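Local coordinates for DynE8 (Micromonospora chersina, PDB 4AMM), which works in enediyne (dynemicin) biosynthesis as an iterative polyketide synthase, the piece here being its acyltransferase domain, which probably selects and transfers the acyl building block, at residues P11-L16 with L91-P96; A52-A57 with D62-A67; L101-Q106 with A153-G158; R160-L165 with A383-A388. All coordinates share one frame; numbering follows the deposited sequence.

In the fold
The four contacts run from a small N-terminal layer of strands and helices into the core of the acyltransferase. Contact 2 is nested within the loop closed by contact 1, and their centres are about 14 Å apart; strands 52-58 and 89-92 are neighbours in one antiparallel sheet. Contacts 3 and 4 follow in series. Contact 3 lies about 27 Å from contact 2, centre to centre, on strand 99-103 of the parallel sheet, and shares helix 144-165 with contact 4, whose centre is about 15 Å from that of contact 3. Contact 4 ties N-terminal layer to core: its helix 376-387 touches strands of the antiparallel sheet, while L162 meets L101 of contact 3.

Contact 1. Residues P11-L16 with L91-P96; sequences PDAAAL and LVVGGP
The groups that touch here, A13 and L16 against L91 and V93, are all aliphatic, so the meeting is methyl on methyl and involves no ring face. The flat group close by is the carboxylate of D12, which is used at one oxygen: the backbone N of A15 approaches OD1 of D12 nearly head-on to its C-O bond, at 3.0 Å and with an N-H...O angle of 160°. D12 is therefore the N-cap of helix 13-27, its short acidic side chain reaching back to an amide of the first turn that has no carbonyl before it to bind. The backbone joins in as well, L16 N donating to D12 O.

With the helix start fixed, L16 points to the sheet, and A13 offers its methyl from the side. L16 CG stands anti to the backbone N (chi1 -176°), and its branch CD2 lies 3.5 Å from CD2 of L91, the two leucines sliding past each other in opposite directions. The fold is two-layered at this point: helix 13-27 follows strand 4-10 and lies over a four-stranded antiparallel sheet in which 89-92 is an inner strand. Topology and position suggest the layer that links ketosynthase and acyltransferase in related synthases. L91 and V93 point to the helix side and V92 away, the alternation expected of an extended chain. V93 spreads its two branches, CG1 at 4.2 Å from A13 CB and CG2 at 4.5 Å from L16 CD2; beta-branching gives it that breadth, whereas the small A13 lets the helix start come close. L75 of helix 61-76 touches both L91 and V93, and R80 flanks V93 and A13.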
loop_
_atom_site.group_PDB
_atom_site.type_symbol
_atom_site.label_atom_id
_atom_site.label_comp_id
_atom_site.label_asym_id
_atom_site.label_seq_id
_atom_site.Cartn_x
_atom_site.Cartn_y
_atom_site.Cartn_z
ATOM N N PRO A 11 21.209 22.770 -5.282
ATOM C CA PRO A 11 20.292 23.698 -5.931
ATOM C C PRO A 11 19.879 23.345 -7.341
ATOM O O PRO A 11 18.852 23.835 -7.811
ATOM C CB PRO A 11 21.105 25.049 -5.952
ATOM C CG PRO A 11 21.998 24.931 -4.870
ATOM C CD PRO A 11 22.385 23.443 -4.739
ATOM N N ASP A 12 20.637 22.534 -8.060
ATOM C CA ASP A 12 20.272 22.174 -9.425
ATOM C C ASP A 12 21.011 20.895 -9.801
ATOM O O ASP A 12 21.803 20.386 -9.012
ATOM C CB ASP A 12 20.578 23.332 -10.439
ATOM C CG ASP A 12 21.989 23.841 -10.370
ATOM O OD1 ASP A 12 22.997 23.103 -10.170
ATOM O OD2 ASP A 12 22.086 25.078 -10.556
ATOM N N ALA A 13 20.791 20.440 -11.030
ATOM C CA ALA A 13 21.409 19.170 -11.451
ATOM C C ALA A 13 22.922 19.176 -11.465
ATOM O O ALA A 13 23.563 18.193 -11.088
ATOM C CB ALA A 13 20.928 18.745 -12.834
ATOM N N ALA A 14 23.528 20.238 -12.000
ATOM C CA ALA A 14 24.987 20.301 -11.966
ATOM C C ALA A 14 25.590 20.211 -10.584
ATOM O O ALA A 14 26.558 19.508 -10.358
ATOM C CB ALA A 14 25.458 21.647 -12.658
ATOM N N ALA A 15 25.004 20.929 -9.627
ATOM C CA ALA A 15 25.489 20.961 -8.277
ATOM C C ALA A 15 25.236 19.581 -7.609
ATOM O O ALA A 15 26.042 19.153 -6.775
ATOM C CB ALA A 15 24.782 22.105 -7.478
ATOM N N LEU A 16 24.099 18.957 -7.970
ATOM C CA LEU A 16 23.845 17.613 -7.375
ATOM C C LEU A 16 24.841 16.631 -7.915
ATOM O O LEU A 16 25.356 15.820 -7.123
ATOM C CB LEU A 16 22.398 17.207 -7.674
ATOM C CG LEU A 16 21.974 15.849 -7.014
ATOM C CD1 LEU A 16 22.153 15.931 -5.470
ATOM C CD2 LEU A 16 20.600 15.498 -7.526
ATOM N N LEU A 91 15.595 9.705 -7.336
ATOM C CA LEU A 91 16.323 10.947 -7.734
ATOM C C LEU A 91 15.356 11.803 -8.458
ATOM O O LEU A 91 14.743 11.367 -9.450
ATOM C CB LEU A 91 17.513 10.552 -8.613
ATOM C CG LEU A 91 18.306 11.658 -9.285
ATOM C CD1 LEU A 91 17.592 12.634 -10.252
ATOM C CD2 LEU A 91 19.137 12.440 -8.439
ATOM N N VAL A 92 15.241 13.070 -8.015
ATOM C CA VAL A 92 14.271 13.960 -8.657
ATOM C C VAL A 92 14.887 15.330 -8.755
ATOM O O VAL A 92 15.278 15.876 -7.721
ATOM C CB VAL A 92 12.956 14.026 -7.829
ATOM C CG1 VAL A 92 11.987 14.942 -8.439
ATOM C CG2 VAL A 92 12.298 12.658 -7.729
ATOM N N VAL A 93 15.001 15.826 -9.999
ATOM C CA VAL A 93 15.400 17.227 -10.243
ATOM C C VAL A 93 14.142 17.932 -10.812
ATOM O O VAL A 93 13.499 17.414 -11.693
ATOM C CB VAL A 93 16.547 17.260 -11.284
ATOM C CG1 VAL A 93 16.919 18.739 -11.612
ATOM C CG2 VAL A 93 17.723 16.520 -10.794
ATOM N N GLY A 94 13.767 19.060 -10.246
ATOM C CA GLY A 94 12.567 19.733 -10.730
ATOM C C GLY A 94 11.262 19.250 -10.094
ATOM O O GLY A 94 10.215 19.490 -10.658
ATOM N N GLY A 95 11.293 18.556 -8.927
ATOM C CA GLY A 95 10.032 18.177 -8.178
ATOM C C GLY A 95 9.466 19.433 -7.541
ATOM O O GLY A 95 10.016 20.593 -7.773
ATOM N N PRO A 96 8.499 19.290 -6.672
ATOM C CA PRO A 96 7.978 18.035 -6.114
ATOM C C PRO A 96 7.150 17.297 -7.096
ATOM O O PRO A 96 6.681 17.863 -8.116
ATOM C CB PRO A 96 7.155 18.494 -4.940
ATOM C CG PRO A 96 6.682 19.915 -5.363
ATOM C CD PRO A 96 7.948 20.461 -5.964
#

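Contact 2. Residues A52-A57 with D62-A67; sequences ARFAAA and DGLVAA
F54 turns the edge of its ring, not a face, to helix 62-67. The phenyl group leaves the strand with CG anti to the backbone N (chi1 167°), which carries it out from the sheet toward the first turns of the helix. Two groups then meet it near the ring plane. CD1 of L64 lies 4.4 Å from F54 CE1, and the carbonyl O of A67 lies 4.0 Å from F54 CE2. The second is a loose approach, though the slightly positive hydrogens on a phenyl rim suit a carbonyl oxygen better than its pi cloud would. The methyl of A67 also comes to 4.2 Å from F54 CZ.

Two residues along the strand, and hence on the same side of the sheet, A56 points its CB at the CB of A67, 3.9 Å away. A methyl on each side fills this spot, where the CA atoms of A56 and A67 are only 6.9 Å apart. L64 starts off to one side of the helix, and it is the extended isobutyl group that brings CD1 to the phenyl rim.

The two segments run at 142° to one another, roughly antiparallel, with axes 9.1 Å apart: a strand followed by a short turn and a helix that doubles back over the sheet. In the turn, OD1 of D60 accepts from G63 N. F54 is further enclosed by L20 of helix 13-27, by L89 of strand 89-92, and by L68 and A71 farther along helix 61-76. On the sheet's other face A55 rests on A383 of helix 376-387, and R53 forms a salt bridge with D392.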
loop_
_atom_site.group_PDB
_atom_site.type_symbol
_atom_site.label_atom_id
_atom_site.label_comp_id
_atom_site.label_asym_id
_atom_site.label_seq_id
_atom_site.Cartn_x
_atom_site.Cartn_y
_atom_site.Cartn_z
ATOM N N ALA A 52 16.936 19.990 -5.788
ATOM C CA ALA A 52 17.256 18.733 -6.521
ATOM C C ALA A 52 17.665 17.726 -5.417
ATOM O O ALA A 52 18.476 18.004 -4.540
ATOM C CB ALA A 52 18.462 18.973 -7.474
ATOM N N ARG A 53 17.024 16.536 -5.505
ATOM C CA ARG A 53 17.121 15.564 -4.374
ATOM C C ARG A 53 17.509 14.149 -4.797
ATOM O O ARG A 53 17.063 13.662 -5.848
ATOM C CB ARG A 53 15.765 15.519 -3.670
ATOM C CG ARG A 53 15.287 16.845 -3.060
ATOM C CD ARG A 53 14.001 16.702 -2.271
ATOM N NE ARG A 53 13.660 17.995 -1.647
ATOM C CZ ARG A 53 12.791 18.121 -0.624
ATOM N NH1 ARG A 53 12.152 17.064 -0.079
ATOM N NH2 ARG A 53 12.517 19.398 -0.176
ATOM N N PHE A 54 18.240 13.544 -3.931
ATOM C CA PHE A 54 18.642 12.116 -4.028
ATOM C C PHE A 54 18.245 11.511 -2.742
ATOM O O PHE A 54 18.514 12.037 -1.640
ATOM C CB PHE A 54 20.160 12.002 -4.227
ATOM C CG PHE A 54 20.727 10.620 -4.036
ATOM C CD1 PHE A 54 21.106 10.247 -2.791
ATOM C CD2 PHE A 54 20.857 9.791 -5.135
ATOM C CE1 PHE A 54 21.646 8.975 -2.557
ATOM C CE2 PHE A 54 21.401 8.505 -4.924
ATOM C CZ PHE A 54 21.779 8.118 -3.657
ATOM N N ALA A 55 17.717 10.248 -2.747
ATOM C CA ALA A 55 17.579 9.490 -1.513
ATOM C C ALA A 55 17.679 8.000 -1.849
ATOM O O ALA A 55 17.057 7.599 -2.857
ATOM C CB ALA A 55 16.174 9.747 -0.869
ATOM N N ALA A 56 18.328 7.236 -0.989
ATOM C CA ALA A 56 18.433 5.792 -1.221
ATOM C C ALA A 56 18.388 5.125 0.101
ATOM O O ALA A 56 18.980 5.546 1.106
ATOM C CB ALA A 56 19.764 5.501 -1.910
ATOM N N ALA A 57 17.748 3.948 0.097
ATOM C CA ALA A 57 17.821 3.051 1.225
ATOM C C ALA A 57 18.890 1.997 0.891
ATOM O O ALA A 57 18.765 1.359 -0.155
ATOM C CB ALA A 57 16.479 2.381 1.419
ATOM N N ASP A 62 28.813 -0.250 0.160
ATOM C CA ASP A 62 28.905 -0.628 -1.245
ATOM C C ASP A 62 27.555 -0.420 -1.966
ATOM O O ASP A 62 27.491 -0.085 -3.143
ATOM C CB ASP A 62 29.364 -2.083 -1.385
ATOM C CG ASP A 62 30.853 -2.258 -1.250
ATOM O OD1 ASP A 62 31.649 -1.280 -1.189
ATOM O OD2 ASP A 62 31.251 -3.460 -1.220
ATOM N N GLY A 63 26.473 -0.635 -1.258
ATOM C CA GLY A 63 25.121 -0.399 -1.787
ATOM C C GLY A 63 24.934 1.107 -2.026
ATOM O O GLY A 63 24.271 1.485 -2.997
ATOM N N LEU A 64 25.478 1.890 -1.103
ATOM C CA LEU A 64 25.445 3.356 -1.362
ATOM C C LEU A 64 26.235 3.719 -2.623
ATOM O O LEU A 64 25.746 4.467 -3.462
ATOM C CB LEU A 64 25.883 4.137 -0.139
ATOM C CG LEU A 64 25.943 5.667 -0.368
ATOM C CD1 LEU A 64 24.518 6.213 -0.765
ATOM C CD2 LEU A 64 26.408 6.337 0.935
ATOM N N VAL A 65 27.448 3.181 -2.785
ATOM C CA VAL A 65 28.268 3.477 -4.006
ATOM C C VAL A 65 27.497 3.071 -5.233
ATOM O O VAL A 65 27.445 3.856 -6.217
ATOM C CB VAL A 65 29.630 2.737 -3.938
ATOM C CG1 VAL A 65 30.385 2.848 -5.260
ATOM C CG2 VAL A 65 30.362 3.286 -2.884
ATOM N N ALA A 66 26.859 1.882 -5.204
ATOM C CA ALA A 66 26.062 1.412 -6.334
ATOM C C ALA A 66 24.908 2.381 -6.646
ATOM O O ALA A 66 24.690 2.732 -7.827
ATOM C CB ALA A 66 25.474 -0.001 -6.086
ATOM N N ALA A 67 24.153 2.779 -5.610
ATOM C CA ALA A 67 23.108 3.789 -5.845
ATOM C C ALA A 67 23.577 5.157 -6.401
ATOM O O ALA A 67 22.914 5.696 -7.273
ATOM C CB ALA A 67 22.295 4.019 -4.542
#

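Contact 3. Residues L101-Q106 with A153-G158; sequences LLFPGQ and ADSLAG
The hydroxyl OG of S155 has three hydrogen-bonding partners: the carbonyl oxygens of I151, one turn back in its own helix, and of V348, and a water 2.8 Å away. That water donates to P104 O at 2.8 Å, and so joins the helix to the loop across the contact. The setting is the alpha/beta core of the acyltransferase, where strand 99-103 is the central strand of a parallel sheet and helix 144-165 covers it.

Small and polar, serine suits a place where the helix closes on the end of a strand: it leaves room for the neighbouring ring, while its hydroxyl has a single proton that the two carbonyls must share or take in turn. OG lies anti to the carbonyl carbon and beside the backbone N (chi1 -63°), a rotamer that lets it reach the I151 carbonyl of the preceding turn.

F103 makes direct van der Waals contact with the helix. Its ring presents an edge to S155, with CB near the ring plane, and is packed further by A181 and A182 of helix 178-185 and by I159. F103 also touches the GHSLG segment, which has the pattern of a nucleophile elbow, so this packing lies just beneath the probable active site. The sequence Phe-Pro-Gly-Gln that begins at F103 is a hallmark of the family; in relatives the glutamine's backbone N-H is part of the oxyanion hole. Here the Q106 side chain donates from NE2 to T144 OG1. P104 begins the loop after the strand, and its CD lies 4.1 Å from S155 OG, while S155 CB stands 4.2 Å from CD1 of F103.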
loop_
_atom_site.group_PDB
_atom_site.type_symbol
_atom_site.label_atom_id
_atom_site.label_comp_id
_atom_site.label_asym_id
_atom_site.label_seq_id
_atom_site.Cartn_x
_atom_site.Cartn_y
_atom_site.Cartn_z
ATOM N N LEU A 101 -1.152 8.104 -1.148
ATOM C CA LEU A 101 -1.070 7.042 -0.146
ATOM C C LEU A 101 -1.963 5.853 -0.444
ATOM O O LEU A 101 -3.061 5.980 -0.925
ATOM C CB LEU A 101 -1.413 7.555 1.253
ATOM C CG LEU A 101 -0.684 8.842 1.691
ATOM C CD1 LEU A 101 -1.156 9.187 3.089
ATOM C CD2 LEU A 101 0.804 8.595 1.693
ATOM N N LEU A 102 -1.422 4.695 -0.105
ATOM C CA LEU A 102 -2.205 3.391 -0.156
ATOM C C LEU A 102 -2.329 2.786 1.199
ATOM O O LEU A 102 -1.308 2.555 1.847
ATOM C CB LEU A 102 -1.459 2.426 -1.073
ATOM C CG LEU A 102 -1.107 2.921 -2.483
ATOM C CD1 LEU A 102 -0.197 1.856 -3.212
ATOM C CD2 LEU A 102 -2.317 3.176 -3.323
ATOM N N PHE A 103 -3.577 2.521 1.632
ATOM C CA PHE A 103 -3.764 1.909 2.941
ATOM C C PHE A 103 -4.267 0.458 2.745
ATOM O O PHE A 103 -5.354 0.254 2.168
ATOM C CB PHE A 103 -4.813 2.686 3.735
ATOM C CG PHE A 103 -4.255 4.023 4.261
ATOM C CD1 PHE A 103 -3.570 4.022 5.448
ATOM C CD2 PHE A 103 -4.415 5.226 3.565
ATOM C CE1 PHE A 103 -3.007 5.221 5.972
ATOM C CE2 PHE A 103 -3.819 6.443 4.098
ATOM C CZ PHE A 103 -3.150 6.432 5.285
ATOM N N PRO A 104 -3.455 -0.524 3.189
ATOM C CA PRO A 104 -3.796 -1.921 2.878
ATOM C C PRO A 104 -4.931 -2.445 3.693
ATOM O O PRO A 104 -5.302 -1.980 4.805
ATOM C CB PRO A 104 -2.510 -2.646 3.254
ATOM C CG PRO A 104 -1.978 -1.849 4.414
ATOM C CD PRO A 104 -2.241 -0.367 3.988
ATOM N N GLY A 105 -5.456 -3.559 3.159
ATOM C CA GLY A 105 -6.405 -4.384 3.975
ATOM C C GLY A 105 -5.720 -5.664 4.404
ATOM O O GLY A 105 -4.457 -5.781 4.455
ATOM N N GLN A 106 -6.592 -6.630 4.708
ATOM C CA GLN A 106 -6.067 -7.927 5.130
ATOM C C GLN A 106 -5.369 -8.722 4.004
ATOM O O GLN A 106 -5.750 -8.618 2.849
ATOM C CB GLN A 106 -7.229 -8.603 5.910
ATOM C CG GLN A 106 -7.037 -9.979 6.348
ATOM C CD GLN A 106 -8.340 -10.523 6.912
ATOM O OE1 GLN A 106 -8.942 -11.447 6.366
ATOM N NE2 GLN A 106 -8.785 -9.938 7.956
ATOM N N ALA A 153 -4.020 -0.868 13.505
ATOM C CA ALA A 153 -3.061 -0.266 14.478
ATOM C C ALA A 153 -1.747 0.035 13.766
ATOM O O ALA A 153 -1.160 1.142 13.991
ATOM C CB ALA A 153 -2.863 -1.211 15.654
ATOM N N ASP A 154 -1.245 -0.830 12.914
ATOM C CA ASP A 154 0.023 -0.558 12.187
ATOM C C ASP A 154 -0.198 0.596 11.232
ATOM O O ASP A 154 0.691 1.443 11.057
ATOM C CB ASP A 154 0.588 -1.784 11.462
ATOM C CG ASP A 154 1.176 -2.810 12.419
ATOM O OD1 ASP A 154 1.698 -2.444 13.504
ATOM O OD2 ASP A 154 1.146 -4.008 12.038
ATOM N N SER A 155 -1.314 0.650 10.509
ATOM C CA SER A 155 -1.603 1.818 9.611
ATOM C C SER A 155 -1.620 3.106 10.395
ATOM O O SER A 155 -1.160 4.174 9.880
ATOM C CB SER A 155 -2.866 1.592 8.800
ATOM O OG SER A 155 -2.618 0.447 7.963
ATOM N N LEU A 156 -2.231 3.096 11.568
ATOM C CA LEU A 156 -2.315 4.360 12.353
ATOM C C LEU A 156 -0.910 4.739 12.812
ATOM O O LEU A 156 -0.605 5.935 12.880
ATOM C CB LEU A 156 -3.217 4.127 13.595
ATOM C CG LEU A 156 -4.656 3.976 13.195
ATOM C CD1 LEU A 156 -5.468 3.463 14.429
ATOM C CD2 LEU A 156 -5.333 5.286 12.674
ATOM N N ALA A 157 -0.036 3.789 13.104
ATOM C CA ALA A 157 1.388 4.091 13.413
ATOM C C ALA A 157 2.036 4.664 12.186
ATOM O O ALA A 157 2.805 5.665 12.296
ATOM C CB ALA A 157 2.106 2.849 13.855
ATOM N N GLY A 158 1.766 4.152 10.986
ATOM C CA GLY A 158 2.297 4.833 9.780
ATOM C C GLY A 158 1.751 6.226 9.608
ATOM O O GLY A 158 2.549 7.057 9.144
HETATM O O HOH W 1 -4.890 0.331 6.320
#

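Contact 4. Residues R160-L165 with A383-A388; sequences RWLDRL and AALFAA
L385 CD1 is the methyl on which the contact centres. L162 CD2 lies 3.7 Å from it, the two leucine side chains crossing at about a right angle, and L165 CD1 lies 4.2 Å away. With CG anti to the carbonyl carbon (chi1 -58°), L162 starts along the flank of its helix and brings CD2 to L385; L165 points toward helix 376-387 and L385 back toward helix 144-165. Leucine suits this place because its branched end can bridge a gap in which the nearest CA atoms, those of L165 and L385, are 9.2 Å apart.

Behind this first shell, L165 CD1 rests over one face of the W161 indole, 3.5 Å above the plane and toward the rim. The indole is tied in turn to the other helix, NE1 of W161 bonding OG1 of T382, a directional link beside the leucines. Farther out, V99 of strand 99-103 touches L385, and F90 packs on A383, A384 and A387, whose small side chains let that helix lie close to the antiparallel sheet. Between the two segments themselves the attraction is dispersion and exclusion of water, with no polar group of either segment engaged across it.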
loop_
_atom_site.group_PDB
_atom_site.type_symbol
_atom_site.label_atom_id
_atom_site.label_comp_id
_atom_site.label_asym_id
_atom_site.label_seq_id
_atom_site.Cartn_x
_atom_site.Cartn_y
_atom_site.Cartn_z
ATOM N N ARG A 160 1.048 8.268 12.015
ATOM C CA ARG A 160 1.854 9.047 13.012
ATOM C C ARG A 160 3.233 9.304 12.411
ATOM O O ARG A 160 3.732 10.468 12.656
ATOM C CB ARG A 160 2.012 8.283 14.273
ATOM C CG ARG A 160 0.650 8.270 15.079
ATOM C CD ARG A 160 0.847 7.825 16.555
ATOM N NE ARG A 160 1.545 6.553 16.714
ATOM C CZ ARG A 160 0.995 5.316 16.787
ATOM N NH1 ARG A 160 -0.276 5.156 16.594
ATOM N NH2 ARG A 160 1.753 4.249 16.994
ATOM N N TRP A 161 3.839 8.409 11.646
ATOM C CA TRP A 161 5.140 8.728 11.002
ATOM C C TRP A 161 4.983 9.773 9.964
ATOM O O TRP A 161 5.790 10.740 9.895
ATOM C CB TRP A 161 5.686 7.395 10.413
ATOM C CG TRP A 161 7.017 7.475 9.660
ATOM C CD1 TRP A 161 7.195 7.300 8.349
ATOM C CD2 TRP A 161 8.256 7.774 10.252
ATOM N NE1 TRP A 161 8.548 7.447 8.057
ATOM C CE2 TRP A 161 9.210 7.736 9.213
ATOM C CE3 TRP A 161 8.671 8.025 11.557
ATOM C CZ2 TRP A 161 10.600 7.981 9.442
ATOM C CZ3 TRP A 161 10.096 8.254 11.788
ATOM C CH2 TRP A 161 11.005 8.201 10.703
ATOM N N LEU A 162 3.984 9.672 9.110
ATOM C CA LEU A 162 3.731 10.761 8.134
ATOM C C LEU A 162 3.497 12.081 8.843
ATOM O O LEU A 162 3.987 13.158 8.349
ATOM C CB LEU A 162 2.476 10.510 7.225
ATOM C CG LEU A 162 2.569 9.225 6.428
ATOM C CD1 LEU A 162 1.234 9.019 5.695
ATOM C CD2 LEU A 162 3.711 9.255 5.407
ATOM N N ASP A 163 2.760 12.078 9.941
ATOM C CA ASP A 163 2.534 13.346 10.702
ATOM C C ASP A 163 3.872 13.867 11.301
ATOM O O ASP A 163 4.113 15.117 11.158
ATOM C CB ASP A 163 1.601 13.090 11.879
ATOM C CG ASP A 163 0.156 12.761 11.497
ATOM O OD1 ASP A 163 -0.302 13.116 10.386
ATOM O OD2 ASP A 163 -0.457 12.207 12.485
ATOM N N ARG A 164 4.728 13.017 11.790
ATOM C CA ARG A 164 6.029 13.466 12.351
ATOM C C ARG A 164 6.817 14.104 11.184
ATOM O O ARG A 164 7.553 15.080 11.453
ATOM C CB ARG A 164 6.788 12.292 12.930
ATOM C CG ARG A 164 8.156 12.668 13.525
ATOM C CD ARG A 164 8.685 11.541 14.318
ATOM N NE ARG A 164 9.905 12.059 14.899
ATOM C CZ ARG A 164 10.609 11.451 15.800
ATOM N NH1 ARG A 164 10.237 10.220 16.179
ATOM N NH2 ARG A 164 11.707 12.026 16.288
ATOM N N LEU A 165 6.704 13.608 9.963
ATOM C CA LEU A 165 7.457 14.125 8.810
ATOM C C LEU A 165 6.820 15.311 8.173
ATOM O O LEU A 165 7.416 15.918 7.277
ATOM C CB LEU A 165 7.623 13.000 7.757
ATOM C CG LEU A 165 8.518 11.821 8.127
ATOM C CD1 LEU A 165 8.245 10.790 7.082
ATOM C CD2 LEU A 165 9.950 12.192 8.127
ATOM N N ALA A 383 12.693 7.474 1.934
ATOM C CA ALA A 383 13.513 7.982 0.819
ATOM C C ALA A 383 12.582 8.423 -0.294
ATOM O O ALA A 383 12.833 9.508 -0.909
ATOM C CB ALA A 383 14.447 6.824 0.267
ATOM N N ALA A 384 11.530 7.703 -0.643
ATOM C CA ALA A 384 10.615 8.053 -1.666
ATOM C C ALA A 384 9.944 9.395 -1.305
ATOM O O ALA A 384 9.844 10.289 -2.177
ATOM C CB ALA A 384 9.531 6.962 -1.895
ATOM N N LEU A 385 9.424 9.521 -0.066
ATOM C CA LEU A 385 8.727 10.781 0.332
ATOM C C LEU A 385 9.732 11.900 0.197
ATOM O O LEU A 385 9.297 13.035 -0.218
ATOM C CB LEU A 385 8.286 10.618 1.740
ATOM C CG LEU A 385 7.101 9.627 1.954
ATOM C CD1 LEU A 385 6.846 9.339 3.383
ATOM C CD2 LEU A 385 5.803 10.210 1.375
ATOM N N PHE A 386 10.973 11.752 0.621
ATOM C CA PHE A 386 11.925 12.873 0.585
ATOM C C PHE A 386 12.248 13.232 -0.832
ATOM O O PHE A 386 12.168 14.401 -1.241
ATOM C CB PHE A 386 13.192 12.546 1.412
ATOM C CG PHE A 386 14.222 13.652 1.377
ATOM C CD1 PHE A 386 14.105 14.693 2.313
ATOM C CD2 PHE A 386 15.200 13.675 0.424
ATOM C CE1 PHE A 386 15.024 15.750 2.273
ATOM C CE2 PHE A 386 16.101 14.727 0.355
ATOM C CZ PHE A 386 16.031 15.775 1.333
ATOM N N ALA A 387 12.617 12.290 -1.698
ATOM C CA ALA A 387 13.056 12.619 -3.053
ATOM C C ALA A 387 11.907 13.232 -3.799
ATOM O O ALA A 387 12.137 14.155 -4.615
ATOM C CB ALA A 387 13.608 11.386 -3.757
ATOM N N ALA A 388 10.684 12.774 -3.619
ATOM C CA ALA A 388 9.521 13.285 -4.324
ATOM C C ALA A 388 9.071 14.628 -3.778
ATOM O O ALA A 388 8.155 15.241 -4.349
ATOM C CB ALA A 388 8.360 12.262 -4.263
#